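Local coordinates for sensor protein (Rhodopseudomonas palustris, PDB 2OOL) that senses light through a bound biliverdin held in this N-terminal chromophore-binding portion and probably signals as a histidine kinase, at residues Leu133-Asp137 against Phe305-Arg311; Glu172-Thr177 against Ala313-Ile317; Asp180-Val184 against Val195-Asp201; Pro229-Asp235 against His279-Ser285. One frame throughout, in Å; residues are numbered along the deposited sequence.

How the interactions relate
Interaction 1 ties the PAS part to the GAF part, and the other three lie within the GAF part. Interactions 1 and 2 share helix 308-332 and touch where Val310 CG1 comes 3.4 Å from Ile176 O. Interactions 3 and 4 belong to the same antiparallel sheet, their centres about 14 Å apart, and meet the biliverdin at different points: ring D at interaction 3, a propionate at interaction 4. Interaction 2 backs the sheet on its other face, reaching interaction 3 through the Arg174 NE to Asp199 OD2 salt bridge (2.8 Å) and interaction 4 through Thr177 CG2 on Met282 CE (3.5 Å). Interaction 1 meets interaction 4 where Arg311 packs on Ile232 and Met282.

Interaction 1: Leu133-Asp137 against Phe305-Arg311; sequences LEPRD and FVSYEVR
A salt bridge from Glu134 to Arg311 and a hydroxyl-carboxylate bond from Ser307 to Asp137 join strand 128-134 and the loop that follows it, in the PAS part, to the start of helix 308-332, in the GAF part. The guanidinium meets the carboxylate end-on: Arg311 NH2 donates to the syn lone pair of Glu134 OE2 at 2.8 Å, and Arg311 NH1 to Glu134 OE1 at 3.1 Å. The two flat groups are twisted 46° apart. Arg311 NH1 also donates to Val306 O at 2.8 Å, which fixes the turn of the guanidinium. With a leucine in place of Arg311, the buried Glu134 carboxylate would probably be left with an uncompensated charge, and Val306 O without a side-chain donor.

Pro135 CG lies over one face of the Phe305 ring, 4.2 Å from the centroid, as a CH-pi contact. Glu134 comes instead to the edge of that ring. Asp137 has CG anti to its N (chi1 -174°), bringing OD1 to Ser307 OG at 2.5 Å; the hydroxyl donates to the anti lone pair. A water links Asp137 N to Glu309 OE2, and Arg150 of the second subunit packs on both residues. Ser307 OG also accepts weakly from Val310 N, making Ser307 the N-cap of helix 308-332: a capped helix start at the PAS-GAF junction of a phytochrome.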
# COMPACT_ATOMS: atom_id res chain seq x y z
N LEU A 133 5.84 22.91 -0.38
CA LEU A 133 6.27 22.33 0.89
C LEU A 133 5.06 22.09 1.73
O LEU A 133 4.36 23.04 2.08
CB LEU A 133 7.19 23.33 1.62
CG LEU A 133 8.52 23.67 0.99
CD1 LEU A 133 9.37 24.46 1.97
CD2 LEU A 133 9.22 22.43 0.51
N GLU A 134 4.76 20.82 2.00
CA GLU A 134 3.60 20.40 2.81
C GLU A 134 4.10 19.80 4.11
O GLU A 134 5.20 19.34 4.15
CB GLU A 134 2.79 19.28 2.10
CG GLU A 134 1.83 19.73 1.02
CD GLU A 134 0.87 18.63 0.53
OE1 GLU A 134 1.01 17.43 0.94
OE2 GLU A 134 0.02 18.97 -0.33
N PRO A 135 3.22 19.67 5.12
CA PRO A 135 3.59 18.88 6.29
C PRO A 135 3.81 17.42 5.94
O PRO A 135 3.20 16.89 5.00
CB PRO A 135 2.38 19.01 7.23
CG PRO A 135 1.52 20.09 6.66
CD PRO A 135 1.85 20.21 5.21
N ARG A 136 4.66 16.75 6.69
CA ARG A 136 5.00 15.38 6.40
C ARG A 136 3.96 14.37 6.88
O ARG A 136 3.15 14.65 7.76
CB ARG A 136 6.34 15.02 7.05
CG ARG A 136 7.49 15.92 6.62
CD ARG A 136 8.85 15.29 6.86
NE ARG A 136 8.96 14.01 6.16
CZ ARG A 136 9.99 13.17 6.28
NH1 ARG A 136 11.06 13.49 7.04
NH2 ARG A 136 9.99 12.02 5.61
N ASP A 137 4.05 13.17 6.33
CA ASP A 137 3.24 12.07 6.77
C ASP A 137 3.58 11.71 8.21
O ASP A 137 4.77 11.59 8.56
CB ASP A 137 3.45 10.86 5.86
CG ASP A 137 2.50 9.73 6.20
OD1 ASP A 137 1.32 9.76 5.76
OD2 ASP A 137 2.94 8.80 6.90
N PHE A 305 -5.97 17.82 7.72
CA PHE A 305 -5.01 17.60 6.65
C PHE A 305 -4.78 16.12 6.44
O PHE A 305 -4.81 15.34 7.37
CB PHE A 305 -3.67 18.27 6.96
CG PHE A 305 -2.64 18.17 5.85
CD1 PHE A 305 -1.49 17.40 6.01
CD2 PHE A 305 -2.83 18.83 4.64
CE1 PHE A 305 -0.55 17.30 5.01
CE2 PHE A 305 -1.90 18.73 3.61
CZ PHE A 305 -0.73 17.96 3.81
N VAL A 306 -4.54 15.75 5.20
CA VAL A 306 -4.23 14.40 4.82
C VAL A 306 -2.91 14.44 4.05
O VAL A 306 -2.75 15.25 3.11
CB VAL A 306 -5.39 13.77 3.92
CG1 VAL A 306 -5.08 12.32 3.54
CG2 VAL A 306 -6.70 13.83 4.65
N SER A 307 -1.92 13.65 4.49
CA SER A 307 -0.55 13.77 3.90
C SER A 307 -0.49 13.36 2.44
O SER A 307 -1.36 12.68 1.95
CB SER A 307 0.45 12.91 4.67
OG SER A 307 0.31 11.54 4.31
N TYR A 308 0.56 13.74 1.72
CA TYR A 308 0.63 13.44 0.31
C TYR A 308 0.52 11.93 0.04
O TYR A 308 -0.14 11.50 -0.93
CB TYR A 308 1.94 13.92 -0.24
CG TYR A 308 2.01 13.97 -1.74
CD1 TYR A 308 1.45 15.02 -2.43
CD2 TYR A 308 2.65 12.98 -2.44
CE1 TYR A 308 1.54 15.09 -3.81
CE2 TYR A 308 2.75 13.04 -3.82
CZ TYR A 308 2.18 14.08 -4.49
OH TYR A 308 2.27 14.15 -5.87
N GLU A 309 1.20 11.13 0.87
CA GLU A 309 1.27 9.70 0.69
C GLU A 309 -0.11 9.05 0.94
O GLU A 309 -0.47 8.11 0.24
CB GLU A 309 2.31 9.05 1.65
CG GLU A 309 3.79 9.46 1.42
CD GLU A 309 4.24 10.62 2.30
OE1 GLU A 309 3.41 11.52 2.60
OE2 GLU A 309 5.44 10.63 2.71
N VAL A 310 -0.89 9.57 1.90
CA VAL A 310 -2.25 9.10 2.09
C VAL A 310 -3.14 9.42 0.89
O VAL A 310 -3.98 8.59 0.49
CB VAL A 310 -2.87 9.56 3.41
CG1 VAL A 310 -4.37 9.14 3.48
CG2 VAL A 310 -2.10 8.92 4.60
N ARG A 311 -2.94 10.59 0.28
CA ARG A 311 -3.64 10.99 -0.93
C ARG A 311 -3.26 10.11 -2.10
O ARG A 311 -4.15 9.75 -2.88
CB ARG A 311 -3.47 12.50 -1.24
CG ARG A 311 -3.95 13.35 -0.04
CD ARG A 311 -4.24 14.82 -0.24
NE ARG A 311 -3.32 15.59 -1.05
CZ ARG A 311 -2.21 16.20 -0.60
NH1 ARG A 311 -1.80 16.07 0.66
NH2 ARG A 311 -1.49 16.93 -1.43
O HOH W 1 2.25 15.80 2.55
O HOH W 2 6.18 12.32 4.71

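Interaction 2: Glu172-Thr177 against Ala313-Ile317; sequences EVRRIT and ACELI
Ile176 carries CG1 between its backbone N and carbonyl carbon (chi1 67°), a setting helices usually avoid, and its extended CD1 thereby meets CD1 of Ile317 tip to tip at 4.0 Å. Ile317 answers with CG1 beside its own N (chi1 -77°), which sends the end of its chain across to helix 162-177. This is antiparallel helix packing: the short segments run at 174° to each other, their axes 10.3 Å apart, and belong to the helical layer on the back of the GAF sheet, on the face away from the biliverdin.

Every contact across the pair is apolar. CD1 of Ile176 also touches Ala313 CB at 3.9 Å and lies near Cys314 SG. Glu172 takes part through its methylene: its CG crosses the end of Ile317 at about a right angle, 3.3 Å from CD1, a tight fit. The acid itself is turned aside by a bend at chi2, with Glu172 OE1 accepting from Arg175 NH1 and Glu172 OE2 bonded to Ser148 of helix 142-157. The branches of Val173 divide the work, CG1 facing Cys314 SG and CG2 facing Ile317 CG2.

Phe145 of helix 142-157 covers Ile176 and Ala313, while Met282 and Ile284 of the sheet pack on Thr177 and Cys314. Thr177 points its methyl CG2 at Cys314 SG, 3.5 Å away, while its hydroxyl turns back along its own helix: Thr177 OG1 donates to Val173 O at 2.7 Å from above the carbonyl plane, and Thr177 N reaches that same oxygen from the opposite face.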
# COMPACT_ATOMS: atom_id res chain seq x y z
N GLU A 172 -12.79 2.06 2.71
CA GLU A 172 -11.32 2.07 2.87
C GLU A 172 -10.74 3.48 2.90
O GLU A 172 -9.85 3.79 3.68
CB GLU A 172 -10.63 1.25 1.79
CG GLU A 172 -9.05 1.38 1.81
CD GLU A 172 -8.40 0.56 2.94
OE1 GLU A 172 -9.11 -0.18 3.64
OE2 GLU A 172 -7.17 0.62 3.11
N VAL A 173 -11.25 4.35 2.04
CA VAL A 173 -10.83 5.75 2.05
C VAL A 173 -11.13 6.39 3.41
O VAL A 173 -10.32 7.16 3.92
CB VAL A 173 -11.43 6.55 0.86
CG1 VAL A 173 -11.34 8.05 1.07
CG2 VAL A 173 -10.71 6.21 -0.46
N ARG A 174 -12.26 6.05 4.03
CA ARG A 174 -12.57 6.61 5.33
C ARG A 174 -11.60 6.07 6.39
O ARG A 174 -11.13 6.82 7.24
CB ARG A 174 -14.02 6.33 5.76
CG ARG A 174 -14.41 7.17 6.94
CD ARG A 174 -15.92 7.09 7.30
NE ARG A 174 -16.37 5.78 7.78
CZ ARG A 174 -16.32 5.36 9.05
NH1 ARG A 174 -15.80 6.11 10.01
NH2 ARG A 174 -16.80 4.16 9.35
N ARG A 175 -11.31 4.78 6.31
CA ARG A 175 -10.31 4.13 7.16
C ARG A 175 -8.97 4.86 7.23
O ARG A 175 -8.40 5.03 8.30
CB ARG A 175 -10.03 2.72 6.64
CG ARG A 175 -9.65 1.70 7.71
CD ARG A 175 -9.65 0.29 7.11
NE ARG A 175 -10.99 -0.31 7.12
CZ ARG A 175 -11.73 -0.67 6.06
NH1 ARG A 175 -11.29 -0.54 4.81
NH2 ARG A 175 -12.93 -1.23 6.27
N ILE A 176 -8.47 5.31 6.08
CA ILE A 176 -7.10 5.80 6.01
C ILE A 176 -7.01 7.32 6.03
O ILE A 176 -5.93 7.84 6.22
CB ILE A 176 -6.36 5.22 4.78
CG1 ILE A 176 -6.97 5.74 3.47
CG2 ILE A 176 -6.41 3.65 4.82
CD1 ILE A 176 -6.26 5.23 2.21
N THR A 177 -8.13 8.01 5.87
CA THR A 177 -8.17 9.47 5.92
C THR A 177 -8.65 9.98 7.27
O THR A 177 -8.32 11.09 7.68
CB THR A 177 -9.05 10.10 4.78
OG1 THR A 177 -10.41 9.68 4.86
CG2 THR A 177 -8.52 9.77 3.39
N ALA A 313 -2.53 7.03 -1.82
CA ALA A 313 -3.21 5.77 -1.52
C ALA A 313 -4.68 5.83 -1.97
O ALA A 313 -5.13 4.93 -2.64
CB ALA A 313 -3.11 5.41 -0.04
N CYS A 314 -5.39 6.89 -1.61
CA CYS A 314 -6.72 7.16 -2.12
C CYS A 314 -6.82 7.13 -3.64
O CYS A 314 -7.83 6.68 -4.18
CB CYS A 314 -7.24 8.51 -1.59
SG CYS A 314 -7.33 8.64 0.28
N GLU A 315 -5.80 7.62 -4.33
CA GLU A 315 -5.80 7.70 -5.78
C GLU A 315 -5.68 6.31 -6.37
O GLU A 315 -6.36 5.98 -7.34
CB GLU A 315 -4.67 8.59 -6.30
CG GLU A 315 -4.73 8.80 -7.79
CD GLU A 315 -3.54 9.60 -8.35
OE1 GLU A 315 -2.53 9.78 -7.65
OE2 GLU A 315 -3.60 10.02 -9.52
N LEU A 316 -4.79 5.51 -5.77
CA LEU A 316 -4.66 4.09 -6.10
C LEU A 316 -5.99 3.36 -5.98
O LEU A 316 -6.39 2.62 -6.90
CB LEU A 316 -3.63 3.42 -5.20
CG LEU A 316 -3.36 1.94 -5.38
CD1 LEU A 316 -2.95 1.57 -6.81
CD2 LEU A 316 -2.30 1.49 -4.35
N ILE A 317 -6.65 3.54 -4.84
CA ILE A 317 -7.97 2.94 -4.60
C ILE A 317 -8.97 3.33 -5.70
O ILE A 317 -9.73 2.48 -6.21
CB ILE A 317 -8.46 3.28 -3.19
CG1 ILE A 317 -7.73 2.39 -2.16
CG2 ILE A 317 -9.99 3.06 -3.01
CD1 ILE A 317 -7.71 2.95 -0.78

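Interaction 3: Asp180-Val184 against Val195-Asp201; sequences DRIKV and VIAEDRD. With LBV (3-[2-[(Z)-[3-(2-carboxyethyl)-5-[(Z)-(4-ethenyl-3-methyl-5-oxidanylidene-pyrrol-2-ylidene)methyl]-4-methyl-pyrrol-1-ium -2-ylidene]methyl]-5-[(Z)-[(3E)-3-ethylidene-4-methyl-5-oxidanylidene-pyrrolidin-2-ylidene]methyl]-4-methyl-1H-pyrrol-3- yl]propanoic acid), chain C.
Ile182 N donates to Asp199 O at 2.8 Å in an almost straight bond, nearly along the C=O axis, and Asp199 N returns the bond to Ile182 O at 2.9 Å. This hydrogen-bonded pair lies near the open end of the antiparallel beta hairpin formed by strands 181-187 and 193-200. Nearer the turn, Val184 N bonds to Ala197 O and Ile196 N to Val184 O; since Ile196 and Ala197 both face Val184, strand 193-200 has a classic beta bulge here.

Lys183 and Glu198, a non-hydrogen-bonded pair, lie side by side pointing the same way, with Lys183 CG 3.8 Å from Glu198 OE2. The carboxylate takes its main bonds from Ser206 and Leu207. Arg181 lays its CD 3.6 Å from Glu198 OE2 and sends its guanidinium on to His299 and Pro205. The bend at chi3 (-63°) sets CE of Lys183 3.7 Å from O_D of ring D. Val195 CG1 packs on Lys183 CB, while its other branch, CG2, lies 3.8 Å from CBD of the ring D vinyl. The hairpin thus supplies part of the wall around the ring that isomerises in phytochromes.

On the face bearing Ile182, Ala197 and Asp199, helix 162-177 packs against the hairpin, and Arg174 forms a salt bridge with Asp199. Strand 291-300 flanks strand 181-187 in the sheet, on the side away from strand 193-200.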
# COMPACT_ATOMS: atom_id res chain seq x y z
N ASP A 180 -14.88 12.34 8.30
CA ASP A 180 -16.24 12.01 8.75
C ASP A 180 -17.17 11.30 7.74
O ASP A 180 -18.02 10.52 8.13
CB ASP A 180 -16.90 13.32 9.21
CG ASP A 180 -16.35 13.80 10.55
OD1 ASP A 180 -15.95 12.92 11.33
OD2 ASP A 180 -16.30 15.02 10.84
N ARG A 181 -17.04 11.60 6.46
CA ARG A 181 -18.00 11.16 5.44
C ARG A 181 -17.36 11.07 4.07
O ARG A 181 -16.82 12.05 3.58
CB ARG A 181 -19.17 12.14 5.36
CG ARG A 181 -20.32 11.70 4.43
CD ARG A 181 -21.49 12.67 4.48
NE ARG A 181 -21.14 14.01 4.02
CZ ARG A 181 -21.81 15.11 4.33
NH1 ARG A 181 -21.43 16.25 3.84
NH2 ARG A 181 -22.85 15.08 5.12
N ILE A 182 -17.39 9.88 3.49
CA ILE A 182 -16.86 9.66 2.16
C ILE A 182 -18.02 9.26 1.25
O ILE A 182 -18.78 8.35 1.58
CB ILE A 182 -15.81 8.53 2.16
CG1 ILE A 182 -14.75 8.74 3.25
CG2 ILE A 182 -15.17 8.34 0.78
CD1 ILE A 182 -14.06 10.05 3.30
N LYS A 183 -18.13 9.93 0.10
CA LYS A 183 -19.23 9.71 -0.87
C LYS A 183 -18.67 9.36 -2.23
O LYS A 183 -17.69 9.90 -2.62
CB LYS A 183 -20.08 10.98 -1.01
CG LYS A 183 -20.86 11.36 0.31
CD LYS A 183 -21.14 12.87 0.43
CE LYS A 183 -19.85 13.69 0.51
NZ LYS A 183 -19.29 13.88 1.84
N VAL A 184 -19.30 8.44 -2.95
CA VAL A 184 -18.96 8.24 -4.36
C VAL A 184 -20.11 8.87 -5.15
O VAL A 184 -21.27 8.53 -4.97
CB VAL A 184 -18.78 6.77 -4.70
CG1 VAL A 184 -18.39 6.64 -6.19
CG2 VAL A 184 -17.74 6.20 -3.79
N VAL A 195 -25.11 10.84 -5.34
CA VAL A 195 -24.33 10.03 -4.40
C VAL A 195 -24.84 8.59 -4.49
O VAL A 195 -25.95 8.28 -4.08
CB VAL A 195 -24.47 10.57 -2.96
CG1 VAL A 195 -23.74 9.66 -1.95
CG2 VAL A 195 -23.93 12.08 -2.88
N ILE A 196 -24.02 7.71 -5.02
CA ILE A 196 -24.43 6.32 -5.19
C ILE A 196 -23.88 5.40 -4.10
O ILE A 196 -24.34 4.25 -3.95
CB ILE A 196 -24.08 5.80 -6.58
CG1 ILE A 196 -22.57 5.95 -6.87
CG2 ILE A 196 -24.87 6.61 -7.63
CD1 ILE A 196 -22.08 5.19 -8.07
N ALA A 197 -22.93 5.87 -3.31
CA ALA A 197 -22.42 5.09 -2.17
C ALA A 197 -21.87 6.08 -1.16
O ALA A 197 -21.59 7.22 -1.51
CB ALA A 197 -21.33 4.09 -2.59
N GLU A 198 -21.75 5.62 0.08
CA GLU A 198 -21.40 6.45 1.21
C GLU A 198 -20.89 5.62 2.37
O GLU A 198 -21.45 4.60 2.68
CB GLU A 198 -22.62 7.22 1.70
CG GLU A 198 -22.30 8.35 2.65
CD GLU A 198 -23.54 9.12 3.03
OE1 GLU A 198 -24.45 8.47 3.61
OE2 GLU A 198 -23.61 10.35 2.71
N ASP A 199 -19.80 6.05 3.00
CA ASP A 199 -19.46 5.52 4.33
C ASP A 199 -19.19 6.70 5.20
O ASP A 199 -18.44 7.60 4.83
CB ASP A 199 -18.24 4.62 4.26
CG ASP A 199 -18.10 3.70 5.48
OD1 ASP A 199 -19.06 3.00 5.87
OD2 ASP A 199 -17.01 3.68 6.05
N ARG A 200 -19.81 6.71 6.38
CA ARG A 200 -19.65 7.78 7.35
C ARG A 200 -19.60 7.27 8.80
O ARG A 200 -20.11 6.19 9.13
CB ARG A 200 -20.78 8.78 7.22
CG ARG A 200 -22.11 8.20 7.42
CD ARG A 200 -23.21 9.24 7.39
NE ARG A 200 -24.36 8.69 8.09
CZ ARG A 200 -25.10 7.70 7.62
NH1 ARG A 200 -24.84 7.17 6.43
NH2 ARG A 200 -26.10 7.25 8.34
N ASP A 201 -19.01 8.12 9.64
CA ASP A 201 -18.90 7.88 11.08
C ASP A 201 -20.24 8.20 11.76
O ASP A 201 -21.13 8.79 11.15
CB ASP A 201 -17.72 8.72 11.63
CG ASP A 201 -17.30 8.32 13.06
OD1 ASP A 201 -17.79 7.26 13.59
OD2 ASP A 201 -16.48 9.07 13.65
C1A LBV C . -21.73 26.09 -6.74
C1B LBV C . -17.48 25.57 -7.96
O1B LBV C . -11.05 26.03 -7.38
C1C LBV C . -16.47 21.47 -6.28
O1C LBV C . -13.62 18.31 -3.30
C1D LBV C . -19.82 18.78 -4.30
C2A LBV C . -22.13 27.24 -7.64
C2B LBV C . -16.17 25.80 -8.39
O2B LBV C . -11.00 23.84 -7.59
C2C LBV C . -15.88 20.27 -5.86
O2C LBV C . -14.55 20.08 -2.36
C2D LBV C . -21.09 18.16 -4.43
C3A LBV C . -20.78 27.43 -8.35
C3B LBV C . -15.39 24.71 -8.00
C3C LBV C . -16.91 19.46 -5.39
C3D LBV C . -21.15 17.21 -3.44
C4A LBV C . -19.84 26.49 -7.85
C4B LBV C . -16.26 23.78 -7.37
C4C LBV C . -18.11 20.19 -5.50
C4D LBV C . -19.94 17.27 -2.73
CAA LBV C . -20.48 28.38 -9.35
CAB LBV C . -13.88 24.57 -8.25
CAC LBV C . -14.40 19.80 -5.85
CAD LBV C . -22.24 16.40 -3.20
CBA LBV C . -21.45 29.41 -10.03
CBB LBV C . -13.07 24.86 -7.00
CBC LBV C . -13.66 20.33 -4.58
CBD LBV C . -22.27 15.44 -2.20
CGB LBV C . -11.57 24.91 -7.36
CGC LBV C . -13.96 19.50 -3.29
CHB LBV C . -18.50 26.47 -8.30
CHC LBV C . -15.75 22.55 -6.85
CHD LBV C . -19.40 19.79 -5.16
CMA LBV C . -22.50 28.44 -6.76
CMB LBV C . -15.66 27.06 -9.13
CMC LBV C . -16.66 18.04 -4.86
CMD LBV C . -22.21 18.44 -5.45
N_A LBV C . -20.44 25.73 -6.92
O_A LBV C . -22.48 25.55 -5.94
N_B LBV C . -17.48 24.35 -7.38
N_C LBV C . -17.78 21.37 -6.03
N_D LBV C . -19.20 18.23 -3.28
O_D LBV C . -19.58 16.59 -1.76

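Interaction 4: Pro229-Asp235 against His279-Ser285; sequences PVRIIPD and HAAMSIS. With LBV (3-[2-[(Z)-[3-(2-carboxyethyl)-5-[(Z)-(4-ethenyl-3-methyl-5-oxidanylidene-pyrrol-2-ylidene)methyl]-4-methyl-pyrrol-1-ium -2-ylidene]methyl]-5-[(Z)-[(3E)-3-ethylidene-4-methyl-5-oxidanylidene-pyrrolidin-2-ylidene]methyl]-4-methyl-1H-pyrrol-3- yl]propanoic acid), chain C.
Arg231 turns its guanidinium back over the neighbouring strand, spanning two serines: NH1 donates to Ser285 OG at 3.0 Å, tilted from the guanidinium plane, and NH2 donates to Ser283 OG, also at 3.0 Å, in that plane. Ser285 OG is also hydrogen-bonded to Tyr225 O. Ser283 O lies over one face of the group. The fold-back starts with CG between the backbone N and carbonyl carbon (chi1 64°); Asn228 O and the Tyr225 ring hold the charged end further.

Underneath, Arg231 and Ser283 form a hydrogen-bonded pair. Strand 230-233 is an edge strand of the antiparallel GAF sheet, and this face lines the chromophore pocket. Ser283 OG donates to O1C of a biliverdin propionate, though 2.4 Å is doubtfully short. With a leucine in place of Arg231, Ser283 OG would probably be freer to turn from the propionate, and Ser285 OG would be left with Tyr225 O. Ala281 CB approaches O2C of that propionate at 3.5 Å.

On the opposite face, the side chains of Ile232 and Met282 cross at a slant, Ile232 CG1 4.2 Å from Met282 CB, and Arg311 of helix 308-332 packs over both.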
# COMPACT_ATOMS: atom_id res chain seq x y z
N PRO A 229 -6.28 14.79 -10.95
CA PRO A 229 -7.30 13.98 -10.27
C PRO A 229 -7.42 13.99 -8.74
O PRO A 229 -8.32 13.27 -8.24
CB PRO A 229 -6.97 12.54 -10.72
CG PRO A 229 -5.48 12.54 -10.99
CD PRO A 229 -5.13 13.98 -11.42
N VAL A 230 -6.59 14.74 -8.03
CA VAL A 230 -6.65 14.81 -6.55
C VAL A 230 -6.55 16.25 -6.08
O VAL A 230 -5.82 16.99 -6.62
CB VAL A 230 -5.53 13.99 -5.91
CG1 VAL A 230 -5.75 13.87 -4.35
CG2 VAL A 230 -5.46 12.56 -6.55
N ARG A 231 -7.37 16.66 -5.11
CA ARG A 231 -7.32 18.01 -4.51
C ARG A 231 -7.76 17.95 -3.05
O ARG A 231 -8.60 17.13 -2.68
CB ARG A 231 -8.26 18.95 -5.27
CG ARG A 231 -9.73 18.56 -5.16
CD ARG A 231 -10.49 18.75 -6.46
NE ARG A 231 -9.86 17.99 -7.53
CZ ARG A 231 -10.29 16.82 -7.98
NH1 ARG A 231 -9.65 16.25 -8.97
NH2 ARG A 231 -11.34 16.21 -7.46
N ILE A 232 -7.21 18.82 -2.23
CA ILE A 232 -7.55 18.92 -0.85
C ILE A 232 -7.66 20.35 -0.39
O ILE A 232 -6.88 21.22 -0.81
CB ILE A 232 -6.60 18.09 0.10
CG1 ILE A 232 -7.05 18.21 1.57
CG2 ILE A 232 -5.13 18.53 -0.01
CD1 ILE A 232 -6.40 17.15 2.52
N ILE A 233 -8.66 20.58 0.47
CA ILE A 233 -8.87 21.86 1.11
C ILE A 233 -8.97 21.54 2.60
O ILE A 233 -10.04 21.30 3.09
CB ILE A 233 -10.20 22.58 0.62
CG1 ILE A 233 -10.32 22.57 -0.93
CG2 ILE A 233 -10.31 24.04 1.20
CD1 ILE A 233 -11.76 22.74 -1.47
N PRO A 234 -7.84 21.52 3.32
CA PRO A 234 -7.89 21.12 4.74
C PRO A 234 -8.67 22.02 5.68
O PRO A 234 -9.15 21.53 6.70
CB PRO A 234 -6.43 21.12 5.18
CG PRO A 234 -5.60 21.34 3.96
CD PRO A 234 -6.48 21.84 2.86
N ASP A 235 -8.74 23.31 5.36
CA ASP A 235 -9.45 24.31 6.12
C ASP A 235 -10.10 25.27 5.15
O ASP A 235 -9.39 26.02 4.49
CB ASP A 235 -8.51 25.11 7.02
CG ASP A 235 -9.28 26.06 8.00
OD1 ASP A 235 -10.54 26.23 7.92
OD2 ASP A 235 -8.61 26.62 8.88
N HIS A 279 -15.94 21.70 7.10
CA HIS A 279 -14.80 22.63 6.95
C HIS A 279 -13.46 22.09 6.43
O HIS A 279 -12.49 22.82 6.33
CB HIS A 279 -14.57 23.40 8.26
CG HIS A 279 -15.61 24.42 8.54
ND1 HIS A 279 -16.95 24.10 8.62
CD2 HIS A 279 -15.53 25.76 8.71
CE1 HIS A 279 -17.65 25.19 8.86
NE2 HIS A 279 -16.81 26.21 8.95
N ALA A 280 -13.42 20.81 6.10
CA ALA A 280 -12.30 20.19 5.33
C ALA A 280 -12.98 19.41 4.22
O ALA A 280 -14.04 18.83 4.46
CB ALA A 280 -11.48 19.20 6.22
N ALA A 281 -12.38 19.41 3.05
CA ALA A 281 -12.85 18.71 1.86
C ALA A 281 -11.66 18.12 1.11
O ALA A 281 -10.61 18.76 0.98
CB ALA A 281 -13.56 19.65 0.94
N MET A 282 -11.83 16.91 0.59
CA MET A 282 -10.86 16.31 -0.31
C MET A 282 -11.58 15.46 -1.34
O MET A 282 -12.47 14.65 -0.98
CB MET A 282 -9.91 15.39 0.45
CG MET A 282 -8.97 14.61 -0.52
SD MET A 282 -7.73 13.61 0.33
CE MET A 282 -8.73 12.49 1.22
N SER A 283 -11.16 15.55 -2.59
CA SER A 283 -11.78 14.73 -3.61
C SER A 283 -10.78 14.17 -4.61
O SER A 283 -9.71 14.70 -4.79
CB SER A 283 -12.96 15.49 -4.28
OG SER A 283 -12.58 16.76 -4.78
N ILE A 284 -11.16 13.02 -5.18
CA ILE A 284 -10.38 12.25 -6.12
C ILE A 284 -11.30 11.94 -7.29
O ILE A 284 -12.42 11.40 -7.11
CB ILE A 284 -9.87 10.92 -5.51
CG1 ILE A 284 -9.04 11.13 -4.22
CG2 ILE A 284 -9.11 10.13 -6.52
CD1 ILE A 284 -9.84 10.93 -2.98
N SER A 285 -10.85 12.24 -8.49
CA SER A 285 -11.58 11.98 -9.75
C SER A 285 -11.67 10.50 -10.10
O SER A 285 -10.77 9.72 -9.83
CB SER A 285 -10.88 12.76 -10.90
OG SER A 285 -10.97 14.16 -10.64
C1A LBV C . -21.73 26.09 -6.74
C1B LBV C . -17.48 25.57 -7.96
O1B LBV C . -11.05 26.03 -7.38
C1C LBV C . -16.47 21.47 -6.28
O1C LBV C . -13.62 18.31 -3.30
C1D LBV C . -19.82 18.78 -4.30
C2A LBV C . -22.13 27.24 -7.64
C2B LBV C . -16.17 25.80 -8.39
O2B LBV C . -11.00 23.84 -7.59
C2C LBV C . -15.88 20.27 -5.86
O2C LBV C . -14.55 20.08 -2.36
C2D LBV C . -21.09 18.16 -4.43
C3A LBV C . -20.78 27.43 -8.35
C3B LBV C . -15.39 24.71 -8.00
C3C LBV C . -16.91 19.46 -5.39
C3D LBV C . -21.15 17.21 -3.44
C4A LBV C . -19.84 26.49 -7.85
C4B LBV C . -16.26 23.78 -7.37
C4C LBV C . -18.11 20.19 -5.50
C4D LBV C . -19.94 17.27 -2.73
CAA LBV C . -20.48 28.38 -9.35
CAB LBV C . -13.88 24.57 -8.25
CAC LBV C . -14.40 19.80 -5.85
CAD LBV C . -22.24 16.40 -3.20
CBA LBV C . -21.45 29.41 -10.03
CBB LBV C . -13.07 24.86 -7.00
CBC LBV C . -13.66 20.33 -4.58
CBD LBV C . -22.27 15.44 -2.20
CGB LBV C . -11.57 24.91 -7.36
CGC LBV C . -13.96 19.50 -3.29
CHB LBV C . -18.50 26.47 -8.30
CHC LBV C . -15.75 22.55 -6.85
CHD LBV C . -19.40 19.79 -5.16
CMA LBV C . -22.50 28.44 -6.76
CMB LBV C . -15.66 27.06 -9.13
CMC LBV C . -16.66 18.04 -4.86
CMD LBV C . -22.21 18.44 -5.45
N_A LBV C . -20.44 25.73 -6.92
O_A LBV C . -22.48 25.55 -5.94
N_B LBV C . -17.48 24.35 -7.38
N_C LBV C . -17.78 21.37 -6.03
N_D LBV C . -19.20 18.23 -3.28
O_D LBV C . -19.58 16.59 -1.76